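Local coordinates for virulent strain associated lipoprotein (Borreliella spielmanii A14S, PDB 6FZZ) that is an outer surface lipoprotein of the PFam54 family and, like its Borrelia burgdorferi relative BBE31, may bind glutathione and contribute to colonisation of the mammalian host, at residues K155-I158 against S159-K163; Q193-E196 against K197-E200; K15-L18 against L19-R23; H125-P128 against K129-N132; T31-K34 against K35-K39. All blocks are in the same frame, centred on the assembly; numbering follows the deposited sequence.

From the N terminus, interactions 3 and 5 are successive stations on helix 15-41, one near its start and one near its end. Interaction 4 follows, at the turn where helix 105-126 runs out, and interactions 1 and 2 lie on helices 138-170 and 180-209. Each closes just a single helical turn or bend, and all five come in series, so none encloses or crosses another. The ties between them are spatial: Arg23 NH2 reaches Lys130 O, Tyr36 OH meets Lys155 NZ, and Ile158 and Phe162 pack on Ile194. These tie helix 15-41 to the turn after helix 105-126 and to helix 138-170, and that helix to helix 180-209.

Interaction 1 (K155-I158 against S159-K163); sequences KEII and SKTFK
Two donors of one residue grip the carbonyl oxygen of Ile157: Thr161 OG1 lies 2.8 Å from Ile157 O, and Thr161 N donates to it as well. The two arrive from opposite faces of the carbonyl plane, the hydroxyl from 39° out of it, so the oxygen is clasped from both sides. What puts the hydroxyl there is the first torsion of Thr161 (chi1 -58°), which turns OG1 back beside its own backbone N, where the bond to Ile157 O holds it. One residue on, the methyl CG2 of Ile158 lies over a face of the Phe162 ring, 3.9 Å from its centroid, a CH-pi contact whose closest approach is 3.5 Å between Ile158 CG2 and Phe162 CE2. Both are i to i+4 pairs within helix 138-170, but it is Ile158 and Phe162 that occupy its inner side: Ile158 also meets Leu115 of helix 105-126, while Phe162 packs against Ile194 of helix 180-209 and Phe95, as befits an all-helical bundle. On an exposed flank Glu156 and Lys160 run alongside each other, pointing the same way. Their ion pair is long, with Glu156 OE2 3.7 Å from Lys160 NZ. Lys155 turns its amine inward, to a salt bridge with Glu116 and a hydrogen bond to Gly82 O.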
loop_
_atom_site.group_PDB
_atom_site.type_symbol
_atom_site.label_atom_id
_atom_site.label_comp_id
_atom_site.label_asym_id
_atom_site.label_seq_id
_atom_site.Cartn_x
_atom_site.Cartn_y
_atom_site.Cartn_z
ATOM N N LYS A 155 3.484 1.235 -5.755
ATOM C CA LYS A 155 2.214 0.831 -5.204
ATOM C C LYS A 155 1.356 0.191 -6.242
ATOM O O LYS A 155 0.702 -0.827 -5.975
ATOM C CB LYS A 155 1.523 2.043 -4.573
ATOM C CG LYS A 155 0.019 1.890 -4.490
ATOM C CD LYS A 155 -0.649 3.010 -3.717
ATOM C CE LYS A 155 -2.132 2.606 -3.566
ATOM N NZ LYS A 155 -2.793 3.452 -2.600
ATOM N N GLU A 156 1.307 0.814 -7.421
ATOM C CA GLU A 156 0.512 0.313 -8.557
ATOM C C GLU A 156 0.939 -1.112 -9.043
ATOM O O GLU A 156 0.094 -1.938 -9.373
ATOM C CB GLU A 156 0.601 1.292 -9.712
ATOM C CG GLU A 156 0.053 0.738 -11.004
ATOM C CD GLU A 156 -0.310 1.823 -11.969
ATOM O OE1 GLU A 156 0.512 2.781 -12.115
ATOM O OE2 GLU A 156 -1.405 1.702 -12.581
ATOM N N ILE A 157 2.240 -1.393 -9.018
ATOM C CA ILE A 157 2.774 -2.727 -9.308
ATOM C C ILE A 157 2.271 -3.794 -8.296
ATOM O O ILE A 157 1.786 -4.859 -8.700
ATOM C CB ILE A 157 4.319 -2.718 -9.306
ATOM C CG1 ILE A 157 4.840 -1.811 -10.406
ATOM C CG2 ILE A 157 4.901 -4.119 -9.523
ATOM C CD1 ILE A 157 4.102 -1.935 -11.719
ATOM N N ILE A 158 2.351 -3.468 -7.009
ATOM C CA ILE A 158 1.830 -4.355 -5.972
ATOM C C ILE A 158 0.322 -4.572 -6.066
ATOM O O ILE A 158 -0.127 -5.701 -5.993
ATOM C CB ILE A 158 2.301 -3.931 -4.568
ATOM C CG1 ILE A 158 3.786 -4.210 -4.461
ATOM C CG2 ILE A 158 1.564 -4.684 -3.437
ATOM C CD1 ILE A 158 4.274 -5.371 -5.322
ATOM N N SER A 159 -0.428 -3.484 -6.248
ATOM C CA SER A 159 -1.855 -3.571 -6.439
ATOM C C SER A 159 -2.175 -4.487 -7.600
ATOM O O SER A 159 -3.092 -5.334 -7.480
ATOM C CB SER A 159 -2.530 -2.146 -6.635
ATOM O OG SER A 159 -3.808 -2.354 -7.169
ATOM N N LYS A 160 -1.483 -4.331 -8.734
ATOM C CA LYS A 160 -1.742 -5.264 -9.838
ATOM C C LYS A 160 -1.350 -6.699 -9.530
ATOM O O LYS A 160 -1.976 -7.662 -10.017
ATOM C CB LYS A 160 -1.080 -4.811 -11.128
ATOM C CG LYS A 160 -1.632 -3.482 -11.644
ATOM C CD LYS A 160 -1.164 -3.237 -13.069
ATOM C CE LYS A 160 -1.580 -1.860 -13.557
ATOM N NZ LYS A 160 -0.521 -1.317 -14.446
ATOM N N THR A 161 -0.272 -6.865 -8.789
ATOM C CA THR A 161 0.158 -8.218 -8.415
ATOM C C THR A 161 -0.941 -8.903 -7.604
ATOM O O THR A 161 -1.240 -10.048 -7.848
ATOM C CB THR A 161 1.507 -8.175 -7.659
ATOM O OG1 THR A 161 2.469 -7.545 -8.525
ATOM C CG2 THR A 161 2.029 -9.591 -7.271
ATOM N N PHE A 162 -1.535 -8.181 -6.667
ATOM C CA PHE A 162 -2.603 -8.737 -5.815
ATOM C C PHE A 162 -3.893 -9.011 -6.605
ATOM O O PHE A 162 -4.562 -10.048 -6.385
ATOM C CB PHE A 162 -2.882 -7.829 -4.677
ATOM C CG PHE A 162 -1.789 -7.766 -3.647
ATOM C CD1 PHE A 162 -0.790 -8.742 -3.553
ATOM C CD2 PHE A 162 -1.791 -6.725 -2.751
ATOM C CE1 PHE A 162 0.185 -8.672 -2.530
ATOM C CE2 PHE A 162 -0.835 -6.623 -1.763
ATOM C CZ PHE A 162 0.166 -7.597 -1.655
ATOM N N LYS A 163 -4.220 -8.121 -7.537
ATOM C CA LYS A 163 -5.389 -8.384 -8.431
ATOM C C LYS A 163 -5.205 -9.609 -9.299
ATOM O O LYS A 163 -6.108 -10.439 -9.398
ATOM C CB LYS A 163 -5.745 -7.155 -9.248
ATOM C CG LYS A 163 -6.167 -5.991 -8.357
ATOM C CD LYS A 163 -7.646 -6.060 -8.054
ATOM C CE LYS A 163 -8.468 -5.947 -9.336
ATOM N NZ LYS A 163 -9.822 -5.455 -9.017
#

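Interaction 2 (Q193-E196 against K197-E200); sequences QIKE and KQEE
Bends at chi2 (72°) and chi4 (86°) fold the Lys195 chain over so that its amine comes down between Gln198 and Glu199, while Gln198, with CG anti to the backbone N, sends its side chain off alongside the lysine in the same direction. Lys195 NZ donates to Gln198 OE1 at 2.6 Å, a short bond lying in the plane of the amide. It also forms a salt bridge with Glu199 OE2 at 3.1 Å, using the anti lone pair of that oxygen, and so one ammonium is held by an amide and a carboxylate. This i to i+3 and i to i+4 clasp sits on helix 180-209, in a region predicted to be coiled coil. A second ion pair, Lys197 NZ to Glu200 OE1 at 3.0 Å, approaches on the syn side but 28° out of the carboxylate plane. Between these polar flanks Ile194 is buried, its side chain against Ile158 of helix 138-170 and Thr111 and Ser112 of helix 105-126.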
loop_
_atom_site.group_PDB
_atom_site.type_symbol
_atom_site.label_atom_id
_atom_site.label_comp_id
_atom_site.label_asym_id
_atom_site.label_seq_id
_atom_site.Cartn_x
_atom_site.Cartn_y
_atom_site.Cartn_z
ATOM N N GLN A 193 8.779 -10.253 -4.478
ATOM C CA GLN A 193 8.461 -9.079 -5.238
ATOM C C GLN A 193 7.967 -7.868 -4.412
ATOM O O GLN A 193 8.390 -6.741 -4.696
ATOM C CB GLN A 193 7.481 -9.422 -6.345
ATOM C CG GLN A 193 8.103 -10.239 -7.460
ATOM C CD GLN A 193 9.123 -9.444 -8.296
ATOM O OE1 GLN A 193 10.055 -8.825 -7.759
ATOM N NE2 GLN A 193 8.966 -9.484 -9.624
ATOM N N ILE A 194 7.130 -8.095 -3.398
ATOM C CA ILE A 194 6.597 -6.981 -2.608
ATOM C C ILE A 194 7.747 -6.409 -1.873
ATOM O O ILE A 194 7.798 -5.209 -1.708
ATOM C CB ILE A 194 5.552 -7.339 -1.536
ATOM C CG1 ILE A 194 4.319 -7.956 -2.100
ATOM C CG2 ILE A 194 5.043 -6.079 -0.785
ATOM C CD1 ILE A 194 3.511 -8.478 -0.940
ATOM N N LYS A 195 8.626 -7.272 -1.341
ATOM C CA LYS A 195 9.690 -6.842 -0.467
ATOM C C LYS A 195 10.680 -5.965 -1.265
ATOM O O LYS A 195 11.149 -4.959 -0.742
ATOM C CB LYS A 195 10.409 -8.050 0.132
ATOM C CG LYS A 195 11.470 -7.701 1.149
ATOM C CD LYS A 195 10.827 -7.210 2.441
ATOM C CE LYS A 195 11.828 -6.853 3.504
ATOM N NZ LYS A 195 12.331 -5.465 3.411
ATOM N N GLU A 196 10.891 -6.287 -2.531
ATOM C CA GLU A 196 11.740 -5.458 -3.359
ATOM C C GLU A 196 11.132 -4.086 -3.596
ATOM O O GLU A 196 11.843 -3.086 -3.564
ATOM C CB GLU A 196 12.044 -6.111 -4.703
ATOM C CG GLU A 196 12.959 -7.324 -4.513
ATOM C CD GLU A 196 13.546 -7.850 -5.799
ATOM O OE1 GLU A 196 13.053 -7.508 -6.911
ATOM O OE2 GLU A 196 14.535 -8.596 -5.677
ATOM N N LYS A 197 9.840 -4.063 -3.886
ATOM C CA LYS A 197 9.150 -2.814 -4.161
ATOM C C LYS A 197 9.070 -2.015 -2.869
ATOM O O LYS A 197 9.140 -0.797 -2.890
ATOM C CB LYS A 197 7.756 -3.097 -4.713
ATOM C CG LYS A 197 7.742 -3.683 -6.121
ATOM C CD LYS A 197 8.180 -2.669 -7.153
ATOM C CE LYS A 197 8.852 -3.338 -8.343
ATOM N NZ LYS A 197 9.659 -2.293 -9.025
ATOM N N GLN A 198 8.968 -2.694 -1.739
ATOM C CA GLN A 198 8.917 -2.029 -0.467
ATOM C C GLN A 198 10.243 -1.328 -0.163
ATOM O O GLN A 198 10.273 -0.177 0.285
ATOM C CB GLN A 198 8.615 -2.984 0.672
ATOM C CG GLN A 198 8.728 -2.310 2.041
ATOM C CD GLN A 198 10.006 -2.654 2.775
ATOM O OE1 GLN A 198 10.406 -3.815 2.797
ATOM N NE2 GLN A 198 10.682 -1.655 3.318
ATOM N N GLU A 199 11.347 -2.052 -0.361
ATOM C CA GLU A 199 12.662 -1.438 -0.259
ATOM C C GLU A 199 12.899 -0.251 -1.194
ATOM O O GLU A 199 13.531 0.749 -0.807
ATOM C CB GLU A 199 13.738 -2.502 -0.434
ATOM C CG GLU A 199 13.769 -3.429 0.767
ATOM C CD GLU A 199 14.744 -4.605 0.632
ATOM O OE1 GLU A 199 15.540 -4.628 -0.291
ATOM O OE2 GLU A 199 14.687 -5.497 1.464
ATOM N N GLU A 200 12.451 -0.409 -2.412
ATOM C CA GLU A 200 12.453 0.665 -3.384
ATOM C C GLU A 200 11.663 1.910 -2.894
ATOM O O GLU A 200 12.156 3.037 -2.989
ATOM C CB GLU A 200 11.929 0.109 -4.681
ATOM C CG GLU A 200 11.952 1.066 -5.842
ATOM C CD GLU A 200 11.517 0.399 -7.149
ATOM O OE1 GLU A 200 11.599 -0.867 -7.271
ATOM O OE2 GLU A 200 11.142 1.195 -8.037
#

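Interaction 3 (K15-L18 against L19-R23); sequences KNKL and LNDLR
Lys17 and Asp21 pair on the solvent side of this stretch, whereas Lys15 and Leu19 run along its apolar flank. The outer pair is an i to i+4 salt bridge in which the lysine chain stays extended until a bend at chi4 (-74°) turns its amine toward the carboxylate, with Asp21 also against Lys145 of helix 138-170. Lys17 NZ meets the syn lone pair of Asp21 OD2 at 3.1 Å. A weak second bond, from Lys17 NZ to Asp21 OD1, is 3.4 Å long, so the ammonium spans both oxygens unevenly. On the apolar flank Lys15 touches Leu19 through its aliphatic part, Lys15 CG lying 4.3 Å from Leu19 CD1; its amine goes to Leu136 O. The tighter packing is around the backbone: Leu19 CG comes within 3.4 Å of Lys15 O, and Leu22 CB sits 3.0 Å from Leu18 O. Leu22 is the buried residue of the set. A salt bridge on one flank and leucines on the other, Leu18 against Lys145 of helix 138-170 and Leu19 against the loop at Leu133, make this the amphipathic start of helix 15-41, in a stretch predicted to be coiled coil.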
loop_
_atom_site.group_PDB
_atom_site.type_symbol
_atom_site.label_atom_id
_atom_site.label_comp_id
_atom_site.label_asym_id
_atom_site.label_seq_id
_atom_site.Cartn_x
_atom_site.Cartn_y
_atom_site.Cartn_z
ATOM N N LYS A 15 9.337 25.212 -16.019
ATOM C CA LYS A 15 9.104 25.326 -14.587
ATOM C C LYS A 15 7.563 25.351 -14.301
ATOM O O LYS A 15 7.051 24.690 -13.389
ATOM C CB LYS A 15 9.789 26.553 -14.005
ATOM C CG LYS A 15 9.897 26.534 -12.483
ATOM C CD LYS A 15 10.491 27.803 -11.921
ATOM C CE LYS A 15 11.202 27.576 -10.576
ATOM N NZ LYS A 15 10.364 27.845 -9.369
ATOM N N ASN A 16 6.838 26.111 -15.115
ATOM C CA ASN A 16 5.409 26.349 -14.895
ATOM C C ASN A 16 4.672 25.036 -15.039
ATOM O O ASN A 16 3.911 24.648 -14.144
ATOM C CB ASN A 16 4.893 27.428 -15.842
ATOM C CG ASN A 16 5.467 28.799 -15.519
ATOM O OD1 ASN A 16 5.822 29.103 -14.397
ATOM N ND2 ASN A 16 5.454 29.674 -16.491
ATOM N N LYS A 17 4.987 24.296 -16.083
ATOM C CA LYS A 17 4.362 23.026 -16.281
ATOM C C LYS A 17 4.673 21.998 -15.162
ATOM O O LYS A 17 3.804 21.237 -14.744
ATOM C CB LYS A 17 4.709 22.423 -17.666
ATOM C CG LYS A 17 3.895 21.159 -17.858
ATOM C CD LYS A 17 3.687 20.683 -19.275
ATOM C CE LYS A 17 2.582 19.637 -19.307
ATOM N NZ LYS A 17 3.048 18.337 -18.757
ATOM N N LEU A 18 5.928 21.948 -14.713
ATOM C CA LEU A 18 6.306 21.064 -13.617
ATOM C C LEU A 18 5.576 21.385 -12.332
ATOM O O LEU A 18 5.155 20.464 -11.553
ATOM C CB LEU A 18 7.841 21.186 -13.415
ATOM C CG LEU A 18 8.698 20.414 -14.423
ATOM C CD1 LEU A 18 10.178 20.781 -14.269
ATOM C CD2 LEU A 18 8.519 18.919 -14.212
ATOM N N LEU A 19 5.469 22.678 -12.039
ATOM C CA LEU A 19 4.772 23.109 -10.826
ATOM C C LEU A 19 3.348 22.568 -10.921
ATOM O O LEU A 19 2.843 21.978 -9.958
ATOM C CB LEU A 19 4.806 24.617 -10.618
ATOM C CG LEU A 19 6.131 25.208 -10.121
ATOM C CD1 LEU A 19 6.179 26.732 -10.284
ATOM C CD2 LEU A 19 6.370 24.846 -8.662
ATOM N N ASN A 20 2.730 22.757 -12.101
ATOM C CA ASN A 20 1.349 22.338 -12.289
ATOM C C ASN A 20 1.217 20.825 -12.176
ATOM O O ASN A 20 0.311 20.335 -11.523
ATOM C CB ASN A 20 0.798 22.870 -13.638
ATOM C CG ASN A 20 0.509 24.356 -13.590
ATOM O OD1 ASN A 20 0.209 24.876 -12.555
ATOM N ND2 ASN A 20 0.593 25.021 -14.680
ATOM N N ASP A 21 2.104 20.068 -12.830
ATOM C CA ASP A 21 1.930 18.617 -12.866
ATOM C C ASP A 21 2.090 18.015 -11.413
ATOM O O ASP A 21 1.484 17.061 -10.982
ATOM C CB ASP A 21 3.042 18.008 -13.688
ATOM C CG ASP A 21 2.872 18.193 -15.157
ATOM O OD1 ASP A 21 1.727 18.408 -15.666
ATOM O OD2 ASP A 21 3.931 18.071 -15.800
ATOM N N LEU A 22 2.960 18.647 -10.686
ATOM C CA LEU A 22 3.323 18.200 -9.361
ATOM C C LEU A 22 2.230 18.546 -8.357
ATOM O O LEU A 22 1.837 17.698 -7.533
ATOM C CB LEU A 22 4.674 18.832 -9.092
ATOM C CG LEU A 22 5.707 18.292 -8.153
ATOM C CD1 LEU A 22 5.739 16.775 -8.037
ATOM C CD2 LEU A 22 7.036 18.892 -8.588
ATOM N N ARG A 23 1.617 19.728 -8.486
ATOM C CA ARG A 23 0.427 19.989 -7.689
ATOM C C ARG A 23 -0.670 19.069 -8.032
ATOM O O ARG A 23 -1.373 18.610 -7.153
ATOM C CB ARG A 23 -0.111 21.451 -7.788
ATOM C CG ARG A 23 0.699 22.420 -7.009
ATOM C CD ARG A 23 0.298 23.883 -7.285
ATOM N NE ARG A 23 1.237 24.507 -6.444
ATOM C CZ ARG A 23 2.165 25.379 -6.768
ATOM N NH1 ARG A 23 2.197 26.020 -7.938
ATOM N NH2 ARG A 23 3.001 25.697 -5.801
#

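Interaction 4 (H125-P128 against K129-N132); sequences HLYP and KKDN
Lys129 reaches back over His125, its amine bonded to His125 O at 2.8 Å, in the carbonyl plane and on a lone pair. The chain runs extended until chi4 (64°) bends it, which lays its end across the imidazole: Lys129 CE stands 3.9 Å from the centroid of the His125 ring, a CH-pi contact over one face, and the nitrogen hangs 3.2 Å above that same plane, offset toward the rim. The backbone N of Lys129 donates to Leu126 O at 2.9 Å, a bent i to i+3 bond. Here helix 105-126 gives way to a 3-10 turn ahead of the loop that leads to helix 138-170, and Pro128 has no amide hydrogen to give. Lys130 follows, its N bonded to Tyr127 O at 3.2 Å. With CG wedged between the backbone N and the carbonyl carbon (chi1 73°), its side chain lies beside Tyr127 and points the same way, giving an off-centre cation-pi contact: Lys130 NZ is 4.1 Å from the centroid of the Tyr127 ring. Lys130 O takes a hydrogen bond from Arg23 of helix 15-41. At Asp131 a water, placed uncomfortably close to Asn132, appears to bridge Pro128 O and Asp131 N, though its position is doubtful. Asn132 N then bonds to Lys129 O.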
loop_
_atom_site.group_PDB
_atom_site.type_symbol
_atom_site.label_atom_id
_atom_site.label_comp_id
_atom_site.label_asym_id
_atom_site.label_seq_id
_atom_site.Cartn_x
_atom_site.Cartn_y
_atom_site.Cartn_z
ATOM N N HIS A 125 3.772 14.637 3.950
ATOM C CA HIS A 125 4.881 15.524 3.912
ATOM C C HIS A 125 4.775 16.631 2.861
ATOM O O HIS A 125 5.168 17.808 3.087
ATOM C CB HIS A 125 6.111 14.729 3.586
ATOM C CG HIS A 125 7.321 15.544 3.547
ATOM N ND1 HIS A 125 7.897 16.068 4.689
ATOM C CD2 HIS A 125 8.104 15.926 2.520
ATOM C CE1 HIS A 125 8.944 16.792 4.354
ATOM N NE2 HIS A 125 9.127 16.675 3.055
ATOM N N LEU A 126 4.330 16.253 1.678
ATOM C CA LEU A 126 4.323 17.196 0.556
ATOM C C LEU A 126 3.111 18.135 0.531
ATOM O O LEU A 126 3.225 19.315 0.096
ATOM C CB LEU A 126 4.414 16.400 -0.774
ATOM C CG LEU A 126 5.727 15.695 -1.110
ATOM C CD1 LEU A 126 5.605 14.895 -2.406
ATOM C CD2 LEU A 126 6.847 16.690 -1.305
ATOM N N TYR A 127 1.959 17.604 0.920
ATOM C CA TYR A 127 0.687 18.281 0.819
ATOM C C TYR A 127 0.706 19.701 1.457
ATOM O O TYR A 127 0.375 20.700 0.733
ATOM C CB TYR A 127 -0.501 17.395 1.180
ATOM C CG TYR A 127 -1.827 18.124 0.941
ATOM C CD1 TYR A 127 -2.407 18.181 -0.335
ATOM C CD2 TYR A 127 -2.467 18.811 1.978
ATOM C CE1 TYR A 127 -3.597 18.882 -0.572
ATOM C CE2 TYR A 127 -3.668 19.520 1.753
ATOM C CZ TYR A 127 -4.236 19.543 0.476
ATOM O OH TYR A 127 -5.366 20.298 0.227
ATOM N N PRO A 128 1.218 19.821 2.691
ATOM C CA PRO A 128 1.226 21.138 3.381
ATOM C C PRO A 128 2.163 22.070 2.765
ATOM O O PRO A 128 2.074 23.270 3.003
ATOM C CB PRO A 128 1.656 20.804 4.818
ATOM C CG PRO A 128 1.382 19.337 4.968
ATOM C CD PRO A 128 1.549 18.711 3.620
ATOM N N LYS A 129 3.113 21.546 1.991
ATOM C CA LYS A 129 4.103 22.356 1.356
ATOM C C LYS A 129 3.880 22.692 -0.133
ATOM O O LYS A 129 4.753 23.286 -0.785
ATOM C CB LYS A 129 5.477 21.659 1.442
ATOM C CG LYS A 129 5.863 21.230 2.865
ATOM C CD LYS A 129 7.109 20.383 2.786
ATOM C CE LYS A 129 7.664 20.037 4.176
ATOM N NZ LYS A 129 6.703 19.195 4.936
ATOM N N LYS A 130 2.760 22.272 -0.671
ATOM C CA LYS A 130 2.611 22.239 -2.106
ATOM C C LYS A 130 2.543 23.668 -2.737
ATOM O O LYS A 130 2.826 23.838 -3.899
ATOM C CB LYS A 130 1.341 21.482 -2.445
ATOM C CG LYS A 130 0.103 22.254 -2.143
ATOM C CD LYS A 130 -1.148 21.450 -2.233
ATOM C CE LYS A 130 -2.340 22.414 -2.285
ATOM N NZ LYS A 130 -2.991 22.596 -0.981
ATOM N N ASP A 131 2.124 24.660 -1.965
ATOM C CA ASP A 131 2.072 26.040 -2.484
ATOM C C ASP A 131 3.396 26.729 -2.427
ATOM O O ASP A 131 3.553 27.839 -2.930
ATOM C CB ASP A 131 0.956 26.808 -1.798
ATOM C CG ASP A 131 -0.395 26.212 -2.125
ATOM O OD1 ASP A 131 -0.548 25.592 -3.214
ATOM O OD2 ASP A 131 -1.303 26.323 -1.293
ATOM N N ASN A 132 4.391 26.010 -1.921
ATOM C CA ASN A 132 5.719 26.493 -1.759
ATOM C C ASN A 132 6.679 25.899 -2.721
ATOM O O ASN A 132 7.867 26.128 -2.540
ATOM C CB ASN A 132 6.259 26.144 -0.368
ATOM C CG ASN A 132 5.486 26.798 0.730
ATOM O OD1 ASN A 132 6.054 27.529 1.524
ATOM N ND2 ASN A 132 4.184 26.512 0.813
HETATM O O HOH W 1 2.166 25.156 0.810
#

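Interaction 5 (T31-K34 against K35-K39); sequences TDRK and KYEKK
Residues 31-34 and 35-39 make consecutive turns of helix 15-41, joined by four i to i+4 bonds running from Lys35 N to Thr31 O through Lys38 N to Lys34 O. The bond from Tyr36 N to Asp32 O, at 3.3 Å, is weak, and the same oxygen lies 3.4 Å above the centre of the Tyr36 ring. The tyrosine ring is therefore folded back over the carbonyl of the preceding turn, brought there by its first torsion (chi1 -48°), which keeps CG beside the backbone N. Its hydroxyl meets Asp32 CB at 3.9 Å and is hydrogen-bonded to Lys155 NZ of helix 138-170. This buried tyrosine thus faces the interior of the helical bundle, with Glu116 of helix 105-126 and Lys78 of helix 71-83 as neighbours. Arg33 and Glu37 cross on another side of the helix. Arg33 NH1 is 3.1 Å from Glu37 OE2, but the guanidinium and carboxylate planes stand 89° apart and the oxygen lies well out of the guanidinium plane, so the attraction is one of charge alone, with no N-H aimed at it. Arg33 NE makes its salt bridge to Asp120 of helix 105-126. Asp32 and Lys35 run side by side, with Asp32 OD1 4.2 Å from Lys35 NZ, beyond salt-bridge range.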
loop_
_atom_site.group_PDB
_atom_site.type_symbol
_atom_site.label_atom_id
_atom_site.label_comp_id
_atom_site.label_asym_id
_atom_site.label_seq_id
_atom_site.Cartn_x
_atom_site.Cartn_y
_atom_site.Cartn_z
ATOM N N THR A 31 -6.378 13.325 -2.270
ATOM C CA THR A 31 -7.773 12.846 -2.395
ATOM C C THR A 31 -7.938 11.348 -2.212
ATOM O O THR A 31 -8.856 10.894 -1.488
ATOM C CB THR A 31 -8.393 13.242 -3.773
ATOM O OG1 THR A 31 -8.471 14.627 -3.757
ATOM C CG2 THR A 31 -9.795 12.688 -3.948
ATOM N N ASP A 32 -7.080 10.560 -2.857
ATOM C CA ASP A 32 -7.087 9.120 -2.600
ATOM C C ASP A 32 -6.897 8.814 -1.130
ATOM O O ASP A 32 -7.659 8.021 -0.602
ATOM C CB ASP A 32 -6.046 8.350 -3.411
ATOM C CG ASP A 32 -6.354 8.372 -4.905
ATOM O OD1 ASP A 32 -7.525 8.594 -5.277
ATOM O OD2 ASP A 32 -5.426 8.183 -5.711
ATOM N N ARG A 33 -5.920 9.435 -0.464
ATOM C CA ARG A 33 -5.723 9.173 0.960
ATOM C C ARG A 33 -7.013 9.377 1.740
ATOM O O ARG A 33 -7.303 8.616 2.684
ATOM C CB ARG A 33 -4.639 10.066 1.582
ATOM C CG ARG A 33 -4.483 9.736 3.041
ATOM C CD ARG A 33 -3.409 10.527 3.736
ATOM N NE ARG A 33 -2.874 9.877 4.959
ATOM C CZ ARG A 33 -2.898 10.380 6.210
ATOM N NH1 ARG A 33 -3.554 11.513 6.491
ATOM N NH2 ARG A 33 -2.239 9.748 7.210
ATOM N N LYS A 34 -7.786 10.402 1.385
ATOM C CA LYS A 34 -9.049 10.698 2.116
ATOM C C LYS A 34 -10.089 9.572 1.927
ATOM O O LYS A 34 -10.830 9.206 2.849
ATOM C CB LYS A 34 -9.633 12.072 1.718
ATOM C CG LYS A 34 -8.854 13.221 2.304
ATOM C CD LYS A 34 -9.193 14.538 1.614
ATOM C CE LYS A 34 -9.419 15.678 2.607
ATOM N NZ LYS A 34 -8.689 16.897 2.182
ATOM N N LYS A 35 -10.085 8.983 0.749
ATOM C CA LYS A 35 -10.826 7.781 0.462
ATOM C C LYS A 35 -10.600 6.610 1.436
ATOM O O LYS A 35 -11.522 5.947 1.926
ATOM C CB LYS A 35 -10.514 7.345 -0.949
ATOM C CG LYS A 35 -11.692 6.790 -1.727
ATOM C CD LYS A 35 -11.316 6.648 -3.224
ATOM C CE LYS A 35 -10.200 5.628 -3.463
ATOM N NZ LYS A 35 -10.057 5.268 -4.912
ATOM N N TYR A 36 -9.355 6.337 1.685
ATOM C CA TYR A 36 -8.982 5.318 2.642
ATOM C C TYR A 36 -9.372 5.641 4.069
ATOM O O TYR A 36 -9.713 4.717 4.768
ATOM C CB TYR A 36 -7.481 5.076 2.536
ATOM C CG TYR A 36 -7.044 4.897 1.102
ATOM C CD1 TYR A 36 -7.884 4.288 0.168
ATOM C CD2 TYR A 36 -5.794 5.378 0.673
ATOM C CE1 TYR A 36 -7.483 4.180 -1.169
ATOM C CE2 TYR A 36 -5.356 5.213 -0.630
ATOM C CZ TYR A 36 -6.213 4.680 -1.558
ATOM O OH TYR A 36 -5.777 4.544 -2.843
ATOM N N GLU A 37 -9.302 6.925 4.475
ATOM C CA GLU A 37 -9.750 7.376 5.824
ATOM C C GLU A 37 -11.218 7.132 5.922
ATOM O O GLU A 37 -11.690 6.685 6.932
ATOM C CB GLU A 37 -9.459 8.846 6.121
ATOM C CG GLU A 37 -7.996 9.171 6.343
ATOM C CD GLU A 37 -7.711 10.649 6.099
ATOM O OE1 GLU A 37 -8.653 11.427 6.103
ATOM O OE2 GLU A 37 -6.564 11.048 5.901
ATOM N N LYS A 38 -11.934 7.383 4.834
ATOM C CA LYS A 38 -13.370 7.150 4.780
ATOM C C LYS A 38 -13.698 5.662 4.860
ATOM O O LYS A 38 -14.638 5.313 5.566
ATOM C CB LYS A 38 -13.996 7.862 3.548
ATOM C CG LYS A 38 -15.447 7.484 3.282
ATOM C CD LYS A 38 -16.134 8.467 2.326
ATOM C CE LYS A 38 -17.656 8.321 2.386
ATOM N NZ LYS A 38 -18.345 9.045 1.290
ATOM N N LYS A 39 -12.917 4.768 4.221
ATOM C CA LYS A 39 -13.171 3.367 4.332
ATOM C C LYS A 39 -12.934 2.881 5.788
ATOM O O LYS A 39 -13.602 1.914 6.235
ATOM C CB LYS A 39 -12.302 2.486 3.403
ATOM C CG LYS A 39 -12.534 2.647 1.906
ATOM C CD LYS A 39 -13.940 2.232 1.556
ATOM C CE LYS A 39 -14.138 1.992 0.055
ATOM N NZ LYS A 39 -15.435 2.614 -0.231
#